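Local coordinates for protein succinyl-CoA:3-ketoacid-coenzyme A transferase subunit B (Helicobacter pylori, PDB 3RRL) that catalyses, as subunit B of the enzyme, the transfer of coenzyme A from succinyl-CoA to a 3-oxo acid, yielding a 3-oxoacyl-CoA and succinate, at residues B[191-194]-B[195-198]; B[26-29]-B[30-33]; B[12-15]-B[16-19]. One frame throughout, in Å; residues are numbered along the deposited sequence.

From the N terminus, the chain leaves helix 2-10 and at once makes contact 3, where residues 12-19 turn tightly into strand 18-21, an inner strand of the large mixed sheet. Contact 2, residues 26-33, follows in the connection from that strand to strand 39-42. All three contacts are local and lie in series, so none nests in or crosses another. Contacts 2 and 3 nevertheless touch: Leu13 CD1 packs 3.6 Å from Val33 CG2. Contact 1, residues 191-198, comes much later, on the helix between strands 180-186 and 204-205, near the edge of the sheet that strand 204-205 forms; its centre lies about 27 Å from that of contact 2.

Contact 1 (B[191-194]-B[195-198]); sequences SLDQ and VKEK
Lys196 lies across Leu192, one helical turn earlier, and its side chain can be followed atom by atom over that residue. CB sits near two carbonyl oxygens, those of Asp193 and Leu192. Lys196 CG lies beside the backbone N, anti to the carbonyl carbon (chi1 -66°), which brings it to 3.5 Å from Leu192 O; CD is still near the same oxygen. From CG onward the chain is fully extended, so Lys196 CE reaches the branch point of the leucine, 3.8 Å from Leu192 CG, with both methyls only slightly farther away. The ammonium Lys196 NZ ends close to Leu192 CD2 and 4.2 Å from Asp193 OD1. That separation exceeds a salt bridge, so the charges probably attract without direct pairing. The Lys196 side chain also touches Phe203.

The backbone beneath is regular: Lys196 N binds Leu192 O at 3.0 Å and almost straight (169°), in the carbonyl plane, and Glu197 N binds Asp193 O at 2.9 Å.

At the start of the helix, Ser191 OG accepts from Gln194 N at 2.8 Å. The glutamine side chain, bent at chi2, returns the bond: Gln194 OE1 takes Ser191 N at 2.9 Å, with the donor 45° above the amide carbonyl plane. Two reciprocal bonds thus hold Ser191 and engage a backbone N-H of the first turn. On the buried side, Val195 packs on Leu186, Ala172 and Phe174, while Leu192 touches Leu183. This is a capping box with Ser191 as N-cap, opening the surface helix of a beta-alpha-beta unit, in which helix 192-198 connects strands 180-186 and 204-205.

Contact 2 (B[26-29]-B[30-33]); sequences PTLV and ANEV
Leu28 and Asn31 meet with their side chains at a slant, three residues apart on one side of a helical coil. The contact is made by one methyl and the amide nitrogen: Leu28 CD2 approaches Asn31 ND2 to 3.9 Å, a van der Waals distance. Asn31 has CG beside its backbone N (chi1 -59°), an orientation that turns the amide back over the preceding turn, and its CB lies 3.5 Å from Leu28 O. Leu28 O also accepts Asn31 N at 3.1 Å, with the donor 55° above the carbonyl plane.

The next pair repeats the pattern. Glu32 N binds Val29 O at 3.1 Å and again approaches from well above the carbonyl plane, while Glu32 CB stands 3.6 Å from that oxygen. Val33 CG2 reaches Val29 O from farther along the coil, at 3.7 Å. A weak bond from Ala30 N to Thr27 O precedes these, and Ala30 CB rests against the same threonine oxygen. All these backbone bonds, with Val29 N to Pro26 O and Val33 N to Ala30 O, span three residues, the spacing of 3-10 turns.

Thr27 OG1 bonds to Gly24 O, just ahead of the coil, and its side chain lies about 10 Å from that of Glu43, the predicted active-site residue. Within the connection from strand 18-21 to strand 39-42, the coil leans on helix 2-10: Leu28 and Glu32 touch Ile6, Val29 touches Ala9, and Glu32 also meets Ala10.

Contact 3 (B[12-15]-B[16-19]); sequences ELKE and GMYV
Lys14 to Met17 form a type II beta turn, closed by the bond from Met17 N to Lys14 O at 3.2 Å (148° at the hydrogen). Gly16 occupies its third position with phi 91° and psi 1°, where a side chain would clash with the carbonyl oxygen of Glu15.

The selenomethionine Met17 runs back alongside Lys14, both side chains pointing the same way. Met17 CG lies 3.2 Å from Lys14 O. The chain then extends, and Met17 SE comes to 3.5 Å from Lys14 N, with Glu12 O a little farther off. Methyl Met17 CE rests 3.8 Å from Lys14 CG. Deeper in, Leu13 and Val19 cross at about a right angle, with Leu13 CD2 3.9 Å from Val19 CG2; both also pack on Leu95. The carboxylate of Glu12 turns to other partners, with salt bridges to Lys134 and Arg8.

Backbone bonds join Met17 and Val19 to Val39, and Tyr18 to Leu95, placing the new strand between its two parallel neighbours. The motif is a type II turn delivering the chain from helix 2-10 into strand 18-21 of the central sheet of the coenzyme A transferase fold.

Contact 1 (B[191-194]-B[195-198])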
ATOM      1  N   SER B 191      19.835 -38.428 -24.816  1.00 42.91           N
ATOM      2  CA  SER B 191      21.285 -38.540 -24.894  1.00 44.52           C
ATOM      3  C   SER B 191      21.931 -37.170 -24.861  1.00 40.40           C
ATOM      4  O   SER B 191      21.335 -36.183 -25.293  1.00 39.52           O
ATOM      5  CB  SER B 191      21.711 -39.255 -26.175  1.00 47.76           C
ATOM      6  OG  SER B 191      21.793 -38.329 -27.243  1.00 49.69           O
ATOM      7  N   LEU B 192      23.143 -37.109 -24.326  1.00 39.11           N
ATOM      8  CA  LEU B 192      23.900 -35.869 -24.325  1.00 42.18           C
ATOM      9  C   LEU B 192      23.921 -35.258 -25.724  1.00 45.45           C
ATOM     10  O   LEU B 192      23.703 -34.056 -25.894  1.00 48.00           O
ATOM     11  CB  LEU B 192      25.326 -36.111 -23.822  1.00 39.22           C
ATOM     12  CG  LEU B 192      26.257 -34.894 -23.830  1.00 40.15           C
ATOM     13  CD1 LEU B 192      25.602 -33.689 -23.178  1.00 37.82           C
ATOM     14  CD2 LEU B 192      27.592 -35.209 -23.161  1.00 41.32           C
ATOM     15  N   ASP B 193      24.167 -36.090 -26.726  1.00 45.05           N
ATOM     16  CA  ASP B 193      24.266 -35.612 -28.102  1.00 50.72           C
ATOM     17  C   ASP B 193      22.946 -35.072 -28.648  1.00 46.18           C
ATOM     18  O   ASP B 193      22.942 -34.131 -29.443  1.00 47.61           O
ATOM     19  CB  ASP B 193      24.818 -36.708 -29.022  1.00 57.65           C
ATOM     20  CG  ASP B 193      26.339 -36.772 -29.008  1.00 63.81           C
ATOM     21  OD1 ASP B 193      26.954 -36.421 -27.973  1.00 63.53           O
ATOM     22  OD2 ASP B 193      26.918 -37.170 -30.039  1.00 68.22           O
ATOM     23  N   GLN B 194      21.833 -35.677 -28.244  1.00 41.00           N
ATOM     24  CA  GLN B 194      20.519 -35.171 -28.637  1.00 47.26           C
ATOM     25  C   GLN B 194      20.329 -33.738 -28.139  1.00 45.41           C
ATOM     26  O   GLN B 194      19.756 -32.897 -28.829  1.00 48.07           O
ATOM     27  CB  GLN B 194      19.402 -36.072 -28.099  1.00 54.46           C
ATOM     28  CG  GLN B 194      18.941 -37.135 -29.083  1.00 63.16           C
ATOM     29  CD  GLN B 194      18.543 -38.438 -28.406  1.00 68.66           C
ATOM     30  OE1 GLN B 194      18.266 -38.472 -27.204  1.00 70.18           O
ATOM     31  NE2 GLN B 194      18.521 -39.526 -29.178  1.00 68.78           N
ATOM     32  N   VAL B 195      20.821 -33.466 -26.935  1.00 42.24           N
ATOM     33  CA  VAL B 195      20.707 -32.136 -26.349  1.00 43.95           C
ATOM     34  C   VAL B 195      21.613 -31.133 -27.063  1.00 45.85           C
ATOM     35  O   VAL B 195      21.174 -30.042 -27.422  1.00 49.03           O
ATOM     36  CB  VAL B 195      21.024 -32.152 -24.840  1.00 42.16           C
ATOM     37  CG1 VAL B 195      20.925 -30.755 -24.264  1.00 44.77           C
ATOM     38  CG2 VAL B 195      20.075 -33.083 -24.117  1.00 39.00           C
ATOM     39  N   LYS B 196      22.871 -31.502 -27.275  1.00 44.46           N
ATOM     40  CA  LYS B 196      23.790 -30.634 -27.999  1.00 46.63           C
ATOM     41  C   LYS B 196      23.204 -30.291 -29.356  1.00 50.14           C
ATOM     42  O   LYS B 196      23.213 -29.134 -29.781  1.00 50.82           O
ATOM     43  CB  LYS B 196      25.138 -31.319 -28.202  1.00 47.30           C
ATOM     44  CG  LYS B 196      25.927 -31.579 -26.941  1.00 48.47           C
ATOM     45  CD  LYS B 196      27.231 -32.274 -27.299  1.00 56.21           C
ATOM     46  CE  LYS B 196      28.124 -32.488 -26.091  1.00 60.99           C
ATOM     47  NZ  LYS B 196      29.290 -33.343 -26.455  1.00 63.67           N
ATOM     48  N   GLU B 197      22.701 -31.318 -30.029  1.00 52.64           N
ATOM     49  CA  GLU B 197      22.138 -31.181 -31.360  1.00 58.32           C
ATOM     50  C   GLU B 197      20.942 -30.234 -31.375  1.00 57.29           C
ATOM     51  O   GLU B 197      20.782 -29.429 -32.293  1.00 54.78           O
ATOM     52  CB  GLU B 197      21.719 -32.557 -31.868  1.00 68.80           C
ATOM     53  CG  GLU B 197      21.067 -32.563 -33.235  1.00 80.12           C
ATOM     54  CD  GLU B 197      20.655 -33.961 -33.663  1.00 88.26           C
ATOM     55  OE1 GLU B 197      20.180 -34.728 -32.795  1.00 90.36           O
ATOM     56  OE2 GLU B 197      20.818 -34.295 -34.858  1.00 90.39           O
ATOM     57  N   LYS B 198      20.100 -30.329 -30.353  1.00 56.80           N
ATOM     58  CA  LYS B 198      18.865 -29.553 -30.326  1.00 59.96           C
ATOM     59  C   LYS B 198      18.975 -28.215 -29.593  1.00 54.96           C
ATOM     60  O   LYS B 198      17.974 -27.536 -29.389  1.00 54.59           O
ATOM     61  CB  LYS B 198      17.702 -30.386 -29.785  1.00 64.63           C
ATOM     62  CG  LYS B 198      17.275 -31.506 -30.722  1.00 70.32           C
ATOM     63  CD  LYS B 198      15.920 -32.064 -30.327  1.00 76.68           C
ATOM     64  CE  LYS B 198      15.460 -33.136 -31.301  1.00 82.01           C
ATOM     65  NZ  LYS B 198      14.051 -33.545 -31.031  1.00 85.93           N
TER

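Contact 2 (B[26-29]-B[30-33])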
ATOM      1  N   PRO B  26       2.725 -24.549 -16.398  1.00 34.41           N
ATOM      2  CA  PRO B  26       2.977 -24.530 -14.954  1.00 32.38           C
ATOM      3  C   PRO B  26       1.778 -24.931 -14.105  1.00 32.96           C
ATOM      4  O   PRO B  26       1.960 -25.582 -13.073  1.00 32.41           O
ATOM      5  CB  PRO B  26       3.354 -23.069 -14.688  1.00 29.67           C
ATOM      6  CG  PRO B  26       3.988 -22.627 -15.962  1.00 31.40           C
ATOM      7  CD  PRO B  26       3.181 -23.308 -17.048  1.00 31.18           C
ATOM      8  N   THR B  27       0.573 -24.551 -14.519  1.00 35.16           N
ATOM      9  CA  THR B  27      -0.607 -24.865 -13.726  1.00 38.56           C
ATOM     10  C   THR B  27      -0.743 -26.373 -13.544  1.00 36.45           C
ATOM     11  O   THR B  27      -1.223 -26.846 -12.522  1.00 38.25           O
ATOM     12  CB  THR B  27      -1.887 -24.307 -14.364  1.00 46.07           C
ATOM     13  OG1 THR B  27      -2.017 -24.815 -15.696  1.00 48.12           O
ATOM     14  CG2 THR B  27      -1.833 -22.789 -14.409  1.00 47.24           C
ATOM     15  N   LEU B  28      -0.300 -27.130 -14.537  1.00 36.53           N
ATOM     16  CA  LEU B  28      -0.398 -28.580 -14.470  1.00 36.89           C
ATOM     17  C   LEU B  28       0.431 -29.190 -13.345  1.00 38.84           C
ATOM     18  O   LEU B  28       0.143 -30.304 -12.893  1.00 38.43           O
ATOM     19  CB  LEU B  28      -0.031 -29.199 -15.816  1.00 34.40           C
ATOM     20  CG  LEU B  28      -1.113 -28.934 -16.866  1.00 40.79           C
ATOM     21  CD1 LEU B  28      -0.858 -29.719 -18.139  1.00 45.93           C
ATOM     22  CD2 LEU B  28      -2.489 -29.256 -16.290  1.00 36.68           C
ATOM     23  N   VAL B  29       1.447 -28.459 -12.886  1.00 35.07           N
ATOM     24  CA  VAL B  29       2.345 -28.978 -11.855  1.00 36.16           C
ATOM     25  C   VAL B  29       1.628 -29.216 -10.530  1.00 38.00           C
ATOM     26  O   VAL B  29       2.007 -30.103  -9.762  1.00 37.56           O
ATOM     27  CB  VAL B  29       3.584 -28.060 -11.632  1.00 41.75           C
ATOM     28  CG1 VAL B  29       4.431 -28.582 -10.490  1.00 40.19           C
ATOM     29  CG2 VAL B  29       4.426 -27.979 -12.901  1.00 37.43           C
ATOM     30  N   ALA B  30       0.591 -28.429 -10.264  1.00 40.02           N
ATOM     31  CA  ALA B  30      -0.177 -28.578  -9.033  1.00 45.47           C
ATOM     32  C   ALA B  30      -0.771 -29.978  -8.907  1.00 49.06           C
ATOM     33  O   ALA B  30      -0.902 -30.507  -7.806  1.00 50.04           O
ATOM     34  CB  ALA B  30      -1.275 -27.538  -8.967  1.00 46.53           C
ATOM     35  N   ASN B  31      -1.124 -30.578 -10.037  1.00 52.72           N
ATOM     36  CA  ASN B  31      -1.729 -31.906 -10.027  1.00 57.42           C
ATOM     37  C   ASN B  31      -0.784 -33.023  -9.576  1.00 57.78           C
ATOM     38  O   ASN B  31      -1.233 -34.087  -9.153  1.00 60.47           O
ATOM     39  CB  ASN B  31      -2.328 -32.229 -11.399  1.00 60.84           C
ATOM     40  CG  ASN B  31      -3.382 -31.220 -11.824  1.00 63.53           C
ATOM     41  OD1 ASN B  31      -3.953 -30.515 -10.987  1.00 64.76           O
ATOM     42  ND2 ASN B  31      -3.646 -31.145 -13.127  1.00 61.76           N
ATOM     43  N   GLU B  32       0.510 -32.778  -9.644  1.00 54.46           N
ATOM     44  CA  GLU B  32       1.493 -33.768  -9.258  1.00 52.27           C
ATOM     45  C   GLU B  32       1.851 -33.708  -7.795  1.00 57.72           C
ATOM     46  O   GLU B  32       2.639 -34.496  -7.311  1.00 59.15           O
ATOM     47  CB  GLU B  32       2.745 -33.596 -10.094  1.00 46.09           C
ATOM     48  CG  GLU B  32       2.485 -33.596 -11.578  1.00 46.76           C
ATOM     49  CD  GLU B  32       1.892 -34.890 -12.065  1.00 51.78           C
ATOM     50  OE1 GLU B  32       2.131 -35.931 -11.436  1.00 48.19           O
ATOM     51  OE2 GLU B  32       1.189 -34.869 -13.083  1.00 57.66           O
ATOM     52  N   VAL B  33       1.291 -32.747  -7.093  1.00 59.47           N
ATOM     53  CA  VAL B  33       1.655 -32.536  -5.711  1.00 64.42           C
ATOM     54  C   VAL B  33       0.457 -32.562  -4.797  1.00 70.30           C
ATOM     55  O   VAL B  33       0.410 -31.841  -3.822  1.00 71.80           O
ATOM     56  CB  VAL B  33       2.381 -31.209  -5.544  1.00 65.83           C
ATOM     57  CG1 VAL B  33       2.941 -31.107  -4.160  1.00 67.42           C
ATOM     58  CG2 VAL B  33       3.493 -31.094  -6.550  1.00 65.07           C
TER

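Contact 3 (B[12-15]-B[16-19])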
ATOM      1  N   GLU B  12      10.585 -29.862  -7.846  1.00 33.76           N
ATOM      2  CA  GLU B  12      11.103 -28.600  -7.309  1.00 37.35           C
ATOM      3  C   GLU B  12      10.232 -28.021  -6.186  1.00 36.03           C
ATOM      4  O   GLU B  12      10.643 -27.101  -5.470  1.00 32.21           O
ATOM      5  CB  GLU B  12      11.283 -27.574  -8.434  1.00 37.22           C
ATOM      6  CG  GLU B  12      12.264 -28.026  -9.512  1.00 39.37           C
ATOM      7  CD  GLU B  12      13.683 -28.145  -8.983  1.00 45.26           C
ATOM      8  OE1 GLU B  12      14.129 -27.207  -8.280  1.00 48.55           O
ATOM      9  OE2 GLU B  12      14.349 -29.172  -9.258  1.00 42.09           O
ATOM     10  N   LEU B  13       9.026 -28.557  -6.033  1.00 38.68           N
ATOM     11  CA  LEU B  13       8.130 -28.077  -4.984  1.00 42.67           C
ATOM     12  C   LEU B  13       8.455 -28.740  -3.657  1.00 44.23           C
ATOM     13  O   LEU B  13       8.519 -29.964  -3.559  1.00 46.50           O
ATOM     14  CB  LEU B  13       6.670 -28.318  -5.360  1.00 45.36           C
ATOM     15  CG  LEU B  13       6.212 -27.629  -6.641  1.00 47.13           C
ATOM     16  CD1 LEU B  13       4.712 -27.737  -6.779  1.00 50.14           C
ATOM     17  CD2 LEU B  13       6.623 -26.188  -6.601  1.00 48.27           C
ATOM     18  N   LYS B  14       8.671 -27.917  -2.639  1.00 40.55           N
ATOM     19  CA  LYS B  14       9.079 -28.399  -1.323  1.00 43.53           C
ATOM     20  C   LYS B  14       8.102 -27.949  -0.242  1.00 43.21           C
ATOM     21  O   LYS B  14       7.480 -26.889  -0.356  1.00 39.83           O
ATOM     22  CB  LYS B  14      10.481 -27.888  -0.985  1.00 46.12           C
ATOM     23  CG  LYS B  14      11.550 -28.229  -2.018  1.00 50.49           C
ATOM     24  CD  LYS B  14      11.944 -29.694  -1.931  1.00 55.46           C
ATOM     25  CE  LYS B  14      13.251 -29.971  -2.666  1.00 57.33           C
ATOM     26  NZ  LYS B  14      13.834 -31.297  -2.282  1.00 58.65           N
ATOM     27  N   GLU B  15       7.992 -28.752   0.815  1.00 45.92           N
ATOM     28  CA  GLU B  15       7.112 -28.456   1.936  1.00 51.51           C
ATOM     29  C   GLU B  15       7.357 -27.059   2.486  1.00 46.61           C
ATOM     30  O   GLU B  15       8.500 -26.679   2.741  1.00 42.51           O
ATOM     31  CB  GLU B  15       7.329 -29.477   3.055  1.00 63.05           C
ATOM     32  CG  GLU B  15       6.715 -30.843   2.792  1.00 73.50           C
ATOM     33  CD  GLU B  15       5.281 -30.943   3.271  1.00 82.80           C
ATOM     34  OE1 GLU B  15       4.828 -30.034   4.001  1.00 85.79           O
ATOM     35  OE2 GLU B  15       4.608 -31.934   2.921  1.00 86.21           O
ATOM     36  N   GLY B  16       6.280 -26.297   2.661  1.00 45.59           N
ATOM     37  CA  GLY B  16       6.365 -25.004   3.314  1.00 41.68           C
ATOM     38  C   GLY B  16       6.610 -23.860   2.357  1.00 38.16           C
ATOM     39  O   GLY B  16       6.713 -22.707   2.764  1.00 40.73           O
HETATM   40  N   MSE B  17       6.700 -24.174   1.074  1.00 36.15           N
HETATM   41  CA  MSE B  17       6.934 -23.146   0.080  1.00 34.10           C
HETATM   42  C   MSE B  17       5.683 -22.356  -0.228  1.00 37.77           C
HETATM   43  O   MSE B  17       4.562 -22.859  -0.106  1.00 39.45           O
HETATM   44  CB  MSE B  17       7.441 -23.762  -1.207  1.00 34.12           C
HETATM   45  CG  MSE B  17       8.905 -24.116  -1.175  1.00 39.19           C
HETATM   46 SE   MSE B  17       9.500 -24.486  -2.973  0.54 35.21          SE
HETATM   47  CE  MSE B  17      11.419 -24.515  -2.639  1.00 47.13           C
ATOM     48  N   TYR B  18       5.888 -21.107  -0.627  1.00 32.64           N
ATOM     49  CA  TYR B  18       4.835 -20.313  -1.225  1.00 26.76           C
ATOM     50  C   TYR B  18       5.159 -20.243  -2.712  1.00 31.03           C
ATOM     51  O   TYR B  18       6.256 -19.840  -3.094  1.00 33.20           O
ATOM     52  CB  TYR B  18       4.799 -18.926  -0.600  1.00 24.15           C
ATOM     53  CG  TYR B  18       4.444 -18.935   0.877  1.00 27.25           C
ATOM     54  CD1 TYR B  18       3.116 -18.867   1.298  1.00 28.90           C
ATOM     55  CD2 TYR B  18       5.435 -19.012   1.850  1.00 28.59           C
ATOM     56  CE1 TYR B  18       2.782 -18.869   2.657  1.00 31.38           C
ATOM     57  CE2 TYR B  18       5.114 -19.010   3.206  1.00 29.76           C
ATOM     58  CZ  TYR B  18       3.790 -18.943   3.600  1.00 32.96           C
ATOM     59  OH  TYR B  18       3.485 -18.951   4.943  1.00 35.83           O
ATOM     60  N   VAL B  19       4.208 -20.651  -3.548  1.00 30.72           N
ATOM     61  CA  VAL B  19       4.478 -20.864  -4.961  1.00 30.80           C
ATOM     62  C   VAL B  19       3.472 -20.155  -5.847  1.00 29.69           C
ATOM     63  O   VAL B  19       2.277 -20.116  -5.544  1.00 27.13           O
ATOM     64  CB  VAL B  19       4.454 -22.374  -5.303  1.00 30.32           C
ATOM     65  CG1 VAL B  19       4.673 -22.592  -6.793  1.00 30.11           C
ATOM     66  CG2 VAL B  19       5.503 -23.110  -4.492  1.00 33.08           C
TER